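PDB 3JVA: dipeptide Epimerase from Enterococcus faecalis V583, which belongs to the mandelate racemase/muconate lactonizing enzyme family of the enolase superfamily and binds a magnesium ion in its barrel domain. Local coordinates for residues K185-A190 with I314-L319; L213-V218 with V260-L265. All blocks are in the same frame, centred on the assembly; numbering follows the deposited sequence.

Contact 1: residues K185-A190 with I314-L319; sequences KLRLDA and ITRADL. With MG (magnesium ion), chain O.
A water ties R187 to the backbone of A317, accepting one hydrogen bond from R187 NH2 at 3.0 Å and another from A317 N, also at 3.0 Å. Beside it R187 NH1 reaches the carbonyl directly, but the bond to A317 O is weak, 3.4 Å long and bent to 136°. Carbonyl oxygen and water both lie at the edge of the guanidinium, in its plane, where N-H groups can meet them. With CG anti to the carbonyl carbon (chi1 -67°) and the chain extended to NE, R187 spans the gap between two strands that are not neighbours. The aliphatic arm of R316 crosses its flat end: CD lies over one face, and R316 CG comes within 3.4 Å of R187 NH2. The two guanidinium planes stand 77° apart, so this is no parallel stack. Although R187 NH2 and R316 NE are only 3.9 Å apart, E212 forms salt bridges to the NE of both arginines, which probably offsets the proximity of their charges, and D132 pairs with R187 NH1. Arginine suits this place, as its several N-H groups can serve two acids, a carbonyl and a water at once. Two residues further along the same strand, D189 OD2 binds the magnesium ion at 2.1 Å, while D189 OD1 takes a hydrogen bond from a metal-bound water. Such a magnesium-binding aspartate at the C-terminal end of the third barrel strand is characteristic of the modified TIM barrel of the enolase superfamily.

Contact 2: residues L213-V218 with V260-L265; sequences LVEQPV and VINIKL. With MG (magnesium ion), chain O.
E215 and N262 meet at one carboxylate oxygen: E215 OE2 binds the magnesium ion and also accepts a weak hydrogen bond from N262 ND2 at 3.2 Å. The modelled 1.8 Å from E215 OE2 to the magnesium ion is short for such a bond, so its exact length is doubtful, though the coordination stands. The hydrogen bond is far from straight, 133° at the hydrogen, and the carboxylate and amide planes are turned 78° apart. A water accepts a sound 2.9 Å bond from N262 ND2 and makes at most a long, weak link to E215 OE1. An asparagine fits here because its amide can supply N-H groups to a metal-bound carboxylate and to a water without adding charge. D189 and D240 contribute the other protein oxygens, and three waters complete six ligands around the metal. K264 stays outside this first shell: its extended chain carries NZ to one of those waters, which accepts a bond from K264 NZ at 3.0 Å and lies 2.1 Å from the magnesium ion. The same NZ forms a long, weak ion pair with D240.

This is the metal site of an enolase-type TIM barrel, with acids from the ends of successive strands converging on one ion. Strand 236-239 runs between the two segments, and M238 packs against both E215 and N262. E215 leaves its strand with CG anti to the backbone N (chi1 -157°), and its chain extended beyond CG takes the carboxylate to the ion. K264 occupies the N-cap position, directly before the helix that begins at L265. Further out, Q216 NE2 makes a nearly straight 2.8 Å bond to V218 O, two residues on. Its amide is held from other directions too, with OE1 taking the backbone N-H of D240 and NE2 also bonded to S242 OG.

Overall arrangement
Followed from the N terminus, the chain passes the antiparallel sheet of the first domain and enters the barrel, reaching 185-190 on its third strand. Contact 1 joins this strand to 314-317, the eighth, closing a long loop of intervening strands and helices. Within that loop contact 2 closes a shorter one, from the fourth strand to the sixth over strand 236-239. The contacts thus nest, their centres about 8 Å apart. Strands 185-189 and 213-215 are neighbours, joined by a probable backbone hydrogen bond from E215 N to L188 O, and R316 packs on L213. Both contacts reach the same magnesium ion, sharing its three waters.

Contact 1: residues K185-A190 with I314-L319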
loop_
_atom_site.group_PDB
_atom_site.type_symbol
_atom_site.label_atom_id
_atom_site.label_comp_id
_atom_site.label_asym_id
_atom_site.label_seq_id
_atom_site.Cartn_x
_atom_site.Cartn_y
_atom_site.Cartn_z
ATOM N N LYS B 185 -16.551 -13.074 -35.256
ATOM C CA LYS B 185 -16.282 -12.376 -34.007
ATOM C C LYS B 185 -17.201 -11.181 -33.839
ATOM O O LYS B 185 -17.478 -10.451 -34.797
ATOM C CB LYS B 185 -14.813 -11.937 -33.952
ATOM C CG LYS B 185 -13.851 -13.099 -33.732
ATOM C CD LYS B 185 -12.392 -12.665 -33.797
ATOM C CE LYS B 185 -12.008 -12.214 -35.197
ATOM N NZ LYS B 185 -10.551 -11.917 -35.308
ATOM N N LEU B 186 -17.686 -10.992 -32.619
ATOM C CA LEU B 186 -18.579 -9.884 -32.319
ATOM C C LEU B 186 -17.961 -8.984 -31.265
ATOM O O LEU B 186 -17.701 -9.421 -30.145
ATOM C CB LEU B 186 -19.931 -10.405 -31.815
ATOM C CG LEU B 186 -20.804 -11.165 -32.815
ATOM C CD1 LEU B 186 -22.057 -11.673 -32.113
ATOM C CD2 LEU B 186 -21.184 -10.242 -33.967
ATOM N N ARG B 187 -17.707 -7.733 -31.643
ATOM C CA ARG B 187 -17.135 -6.738 -30.735
ATOM C C ARG B 187 -18.228 -5.771 -30.336
ATOM O O ARG B 187 -18.911 -5.215 -31.198
ATOM C CB ARG B 187 -16.031 -5.938 -31.427
ATOM C CG ARG B 187 -14.822 -6.739 -31.757
ATOM C CD ARG B 187 -13.786 -5.928 -32.512
ATOM N NE ARG B 187 -12.642 -6.777 -32.810
ATOM C CZ ARG B 187 -11.780 -6.565 -33.792
ATOM N NH1 ARG B 187 -11.922 -5.517 -34.594
ATOM N NH2 ARG B 187 -10.785 -7.417 -33.980
ATOM N N LEU B 188 -18.381 -5.543 -29.038
ATOM C CA LEU B 188 -19.402 -4.626 -28.570
ATOM C C LEU B 188 -18.762 -3.364 -28.016
ATOM O O LEU B 188 -17.675 -3.414 -27.445
ATOM C CB LEU B 188 -20.240 -5.280 -27.469
ATOM C CG LEU B 188 -20.758 -6.688 -27.767
ATOM C CD1 LEU B 188 -21.694 -7.114 -26.650
ATOM C CD2 LEU B 188 -21.469 -6.713 -29.120
ATOM N N ASP B 189 -19.425 -2.232 -28.213
ATOM C CA ASP B 189 -18.929 -0.979 -27.663
ATOM C C ASP B 189 -20.045 -0.477 -26.768
ATOM O O ASP B 189 -21.098 -0.075 -27.260
ATOM C CB ASP B 189 -18.649 0.051 -28.760
ATOM C CG ASP B 189 -17.873 1.240 -28.238
ATOM O OD1 ASP B 189 -18.089 1.606 -27.062
ATOM O OD2 ASP B 189 -17.051 1.802 -28.995
ATOM N N ALA B 190 -19.820 -0.504 -25.455
ATOM C CA ALA B 190 -20.835 -0.073 -24.496
ATOM C C ALA B 190 -20.909 1.439 -24.307
ATOM O O ALA B 190 -21.752 1.935 -23.564
ATOM C CB ALA B 190 -20.601 -0.762 -23.146
ATOM N N ILE B 314 -0.463 -3.799 -32.384
ATOM C CA ILE B 314 -1.785 -3.277 -32.733
ATOM C C ILE B 314 -2.361 -4.475 -33.470
ATOM O O ILE B 314 -2.188 -4.632 -34.676
ATOM C CB ILE B 314 -1.711 -2.033 -33.651
ATOM C CG1 ILE B 314 -0.986 -0.892 -32.919
ATOM C CG2 ILE B 314 -3.123 -1.565 -34.013
ATOM C CD1 ILE B 314 -0.895 0.405 -33.725
ATOM N N THR B 315 -3.038 -5.327 -32.709
ATOM C CA THR B 315 -3.579 -6.579 -33.212
ATOM C C THR B 315 -5.003 -6.576 -33.735
ATOM O O THR B 315 -5.442 -7.562 -34.327
ATOM C CB THR B 315 -3.487 -7.639 -32.126
ATOM O OG1 THR B 315 -4.290 -7.232 -31.013
ATOM C CG2 THR B 315 -2.049 -7.797 -31.670
ATOM N N ARG B 316 -5.724 -5.485 -33.499
ATOM C CA ARG B 316 -7.101 -5.354 -33.957
ATOM C C ARG B 316 -7.287 -4.006 -34.635
ATOM O O ARG B 316 -6.587 -3.047 -34.320
ATOM C CB ARG B 316 -8.074 -5.458 -32.778
ATOM C CG ARG B 316 -8.080 -6.808 -32.073
ATOM C CD ARG B 316 -9.167 -6.827 -31.012
ATOM N NE ARG B 316 -9.344 -8.132 -30.377
ATOM C CZ ARG B 316 -8.634 -8.581 -29.346
ATOM N NH1 ARG B 316 -7.675 -7.835 -28.808
ATOM N NH2 ARG B 316 -8.902 -9.777 -28.836
ATOM N N ALA B 317 -8.234 -3.936 -35.566
ATOM C CA ALA B 317 -8.503 -2.692 -36.268
ATOM C C ALA B 317 -9.990 -2.497 -36.532
ATOM O O ALA B 317 -10.690 -3.424 -36.942
ATOM C CB ALA B 317 -7.726 -2.656 -37.580
ATOM N N ASP B 318 -10.462 -1.286 -36.268
ATOM C CA ASP B 318 -11.851 -0.906 -36.485
ATOM C C ASP B 318 -11.730 0.346 -37.347
ATOM O O ASP B 318 -11.964 1.458 -36.885
ATOM C CB ASP B 318 -12.528 -0.598 -35.142
ATOM C CG ASP B 318 -13.955 -0.107 -35.301
ATOM O OD1 ASP B 318 -14.638 -0.556 -36.243
ATOM O OD2 ASP B 318 -14.397 0.723 -34.475
ATOM N N LEU B 319 -11.341 0.140 -38.603
ATOM C CA LEU B 319 -11.125 1.238 -39.548
ATOM C C LEU B 319 -12.069 1.080 -40.731
ATOM O O LEU B 319 -11.648 0.739 -41.833
ATOM C CB LEU B 319 -9.670 1.205 -40.024
ATOM C CG LEU B 319 -8.621 1.238 -38.907
ATOM C CD1 LEU B 319 -7.242 0.971 -39.491
ATOM C CD2 LEU B 319 -8.661 2.591 -38.195
HETATM MG MG MG O . -15.364 2.965 -28.650
HETATM O O HOH W 1 -9.664 -6.443 -36.547
HETATM O O HOH W 2 -15.876 3.064 -26.645
HETATM O O HOH W 3 -16.405 4.716 -28.904
HETATM O O HOH W 4 -15.123 3.154 -30.777
#

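Contact 2: residues L213-V218 with V260-L265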
loop_
_atom_site.group_PDB
_atom_site.type_symbol
_atom_site.label_atom_id
_atom_site.label_comp_id
_atom_site.label_asym_id
_atom_site.label_seq_id
_atom_site.Cartn_x
_atom_site.Cartn_y
_atom_site.Cartn_z
ATOM N N LEU B 213 -15.049 -9.051 -27.213
ATOM C CA LEU B 213 -14.655 -8.030 -26.253
ATOM C C LEU B 213 -15.715 -6.957 -26.082
ATOM O O LEU B 213 -16.599 -6.789 -26.927
ATOM C CB LEU B 213 -13.337 -7.377 -26.690
ATOM C CG LEU B 213 -13.365 -6.599 -28.013
ATOM C CD1 LEU B 213 -13.976 -5.206 -27.798
ATOM C CD2 LEU B 213 -11.946 -6.466 -28.549
ATOM N N VAL B 214 -15.620 -6.233 -24.972
ATOM C CA VAL B 214 -16.534 -5.140 -24.689
ATOM C C VAL B 214 -15.698 -3.895 -24.447
ATOM O O VAL B 214 -14.822 -3.871 -23.581
ATOM C CB VAL B 214 -17.401 -5.410 -23.456
ATOM C CG1 VAL B 214 -18.243 -4.180 -23.142
ATOM C CG2 VAL B 214 -18.299 -6.612 -23.716
ATOM N N GLU B 215 -15.997 -2.872 -25.231
ATOM C CA GLU B 215 -15.304 -1.599 -25.190
ATOM C C GLU B 215 -15.933 -0.621 -24.202
ATOM O O GLU B 215 -17.155 -0.487 -24.143
ATOM C CB GLU B 215 -15.348 -1.000 -26.593
ATOM C CG GLU B 215 -14.288 -0.002 -26.918
ATOM C CD GLU B 215 -14.367 0.429 -28.370
ATOM O OE1 GLU B 215 -14.606 -0.437 -29.248
ATOM O OE2 GLU B 215 -14.184 1.626 -28.633
ATOM N N GLN B 216 -15.080 0.051 -23.431
ATOM C CA GLN B 216 -15.476 1.078 -22.467
ATOM C C GLN B 216 -16.858 0.918 -21.827
ATOM O O GLN B 216 -17.777 1.679 -22.118
ATOM C CB GLN B 216 -15.398 2.443 -23.161
ATOM C CG GLN B 216 -15.376 3.643 -22.233
ATOM C CD GLN B 216 -14.084 3.743 -21.455
ATOM O OE1 GLN B 216 -12.993 3.592 -22.015
ATOM N NE2 GLN B 216 -14.194 4.000 -20.157
ATOM N N PRO B 217 -17.012 -0.053 -20.916
ATOM C CA PRO B 217 -18.315 -0.250 -20.278
ATOM C C PRO B 217 -18.747 0.825 -19.275
ATOM O O PRO B 217 -19.934 0.956 -18.986
ATOM C CB PRO B 217 -18.179 -1.630 -19.643
ATOM C CG PRO B 217 -16.729 -1.688 -19.277
ATOM C CD PRO B 217 -16.052 -1.090 -20.500
ATOM N N VAL B 218 -17.791 1.587 -18.749
ATOM C CA VAL B 218 -18.102 2.647 -17.787
ATOM C C VAL B 218 -17.552 4.004 -18.224
ATOM O O VAL B 218 -16.779 4.090 -19.180
ATOM C CB VAL B 218 -17.537 2.313 -16.383
ATOM C CG1 VAL B 218 -18.108 0.988 -15.903
ATOM C CG2 VAL B 218 -16.006 2.244 -16.425
ATOM N N VAL B 260 -7.229 -4.539 -22.978
ATOM C CA VAL B 260 -6.799 -3.986 -24.257
ATOM C C VAL B 260 -7.063 -2.486 -24.307
ATOM O O VAL B 260 -7.961 -1.979 -23.634
ATOM C CB VAL B 260 -7.577 -4.663 -25.416
ATOM C CG1 VAL B 260 -7.111 -4.127 -26.772
ATOM C CG2 VAL B 260 -7.398 -6.162 -25.346
ATOM N N ILE B 261 -6.282 -1.772 -25.106
ATOM C CA ILE B 261 -6.466 -0.331 -25.231
ATOM C C ILE B 261 -6.688 0.060 -26.686
ATOM O O ILE B 261 -5.941 -0.354 -27.570
ATOM C CB ILE B 261 -5.254 0.433 -24.643
ATOM C CG1 ILE B 261 -5.271 0.294 -23.116
ATOM C CG2 ILE B 261 -5.290 1.903 -25.063
ATOM C CD1 ILE B 261 -4.060 0.899 -22.411
ATOM N N ASN B 262 -7.729 0.855 -26.919
ATOM C CA ASN B 262 -8.079 1.297 -28.264
ATOM C C ASN B 262 -7.509 2.676 -28.554
ATOM O O ASN B 262 -7.830 3.657 -27.881
ATOM C CB ASN B 262 -9.605 1.307 -28.422
ATOM C CG ASN B 262 -10.056 1.434 -29.872
ATOM O OD1 ASN B 262 -9.320 1.094 -30.802
ATOM N ND2 ASN B 262 -11.285 1.900 -30.067
ATOM N N ILE B 263 -6.648 2.730 -29.560
ATOM C CA ILE B 263 -6.019 3.972 -29.990
ATOM C C ILE B 263 -6.828 4.602 -31.117
ATOM O O ILE B 263 -7.371 3.892 -31.960
ATOM C CB ILE B 263 -4.610 3.708 -30.587
ATOM C CG1 ILE B 263 -3.691 3.078 -29.544
ATOM C CG2 ILE B 263 -4.024 5.007 -31.146
ATOM C CD1 ILE B 263 -2.374 2.570 -30.138
ATOM N N LYS B 264 -6.924 5.929 -31.119
ATOM C CA LYS B 264 -7.564 6.650 -32.221
ATOM C C LYS B 264 -6.663 7.855 -32.468
ATOM O O LYS B 264 -6.370 8.612 -31.546
ATOM C CB LYS B 264 -8.979 7.109 -31.883
ATOM C CG LYS B 264 -9.980 5.966 -31.844
ATOM C CD LYS B 264 -11.396 6.465 -31.597
ATOM C CE LYS B 264 -12.354 5.284 -31.430
ATOM N NZ LYS B 264 -13.748 5.738 -31.152
ATOM N N LEU B 265 -6.208 8.024 -33.703
ATOM C CA LEU B 265 -5.326 9.148 -34.008
ATOM C C LEU B 265 -5.946 10.496 -33.647
ATOM O O LEU B 265 -5.236 11.421 -33.240
ATOM C CB LEU B 265 -4.928 9.137 -35.491
ATOM C CG LEU B 265 -4.157 7.907 -35.981
ATOM C CD1 LEU B 265 -3.726 8.124 -37.421
ATOM C CD2 LEU B 265 -2.936 7.653 -35.091
HETATM MG MG MG O . -15.364 2.965 -28.650
HETATM O O HOH W 5 -13.417 1.277 -31.920
HETATM O O HOH W 4 -15.123 3.154 -30.777
HETATM O O HOH W 3 -16.405 4.716 -28.904
HETATM O O HOH W 2 -15.876 3.064 -26.645
#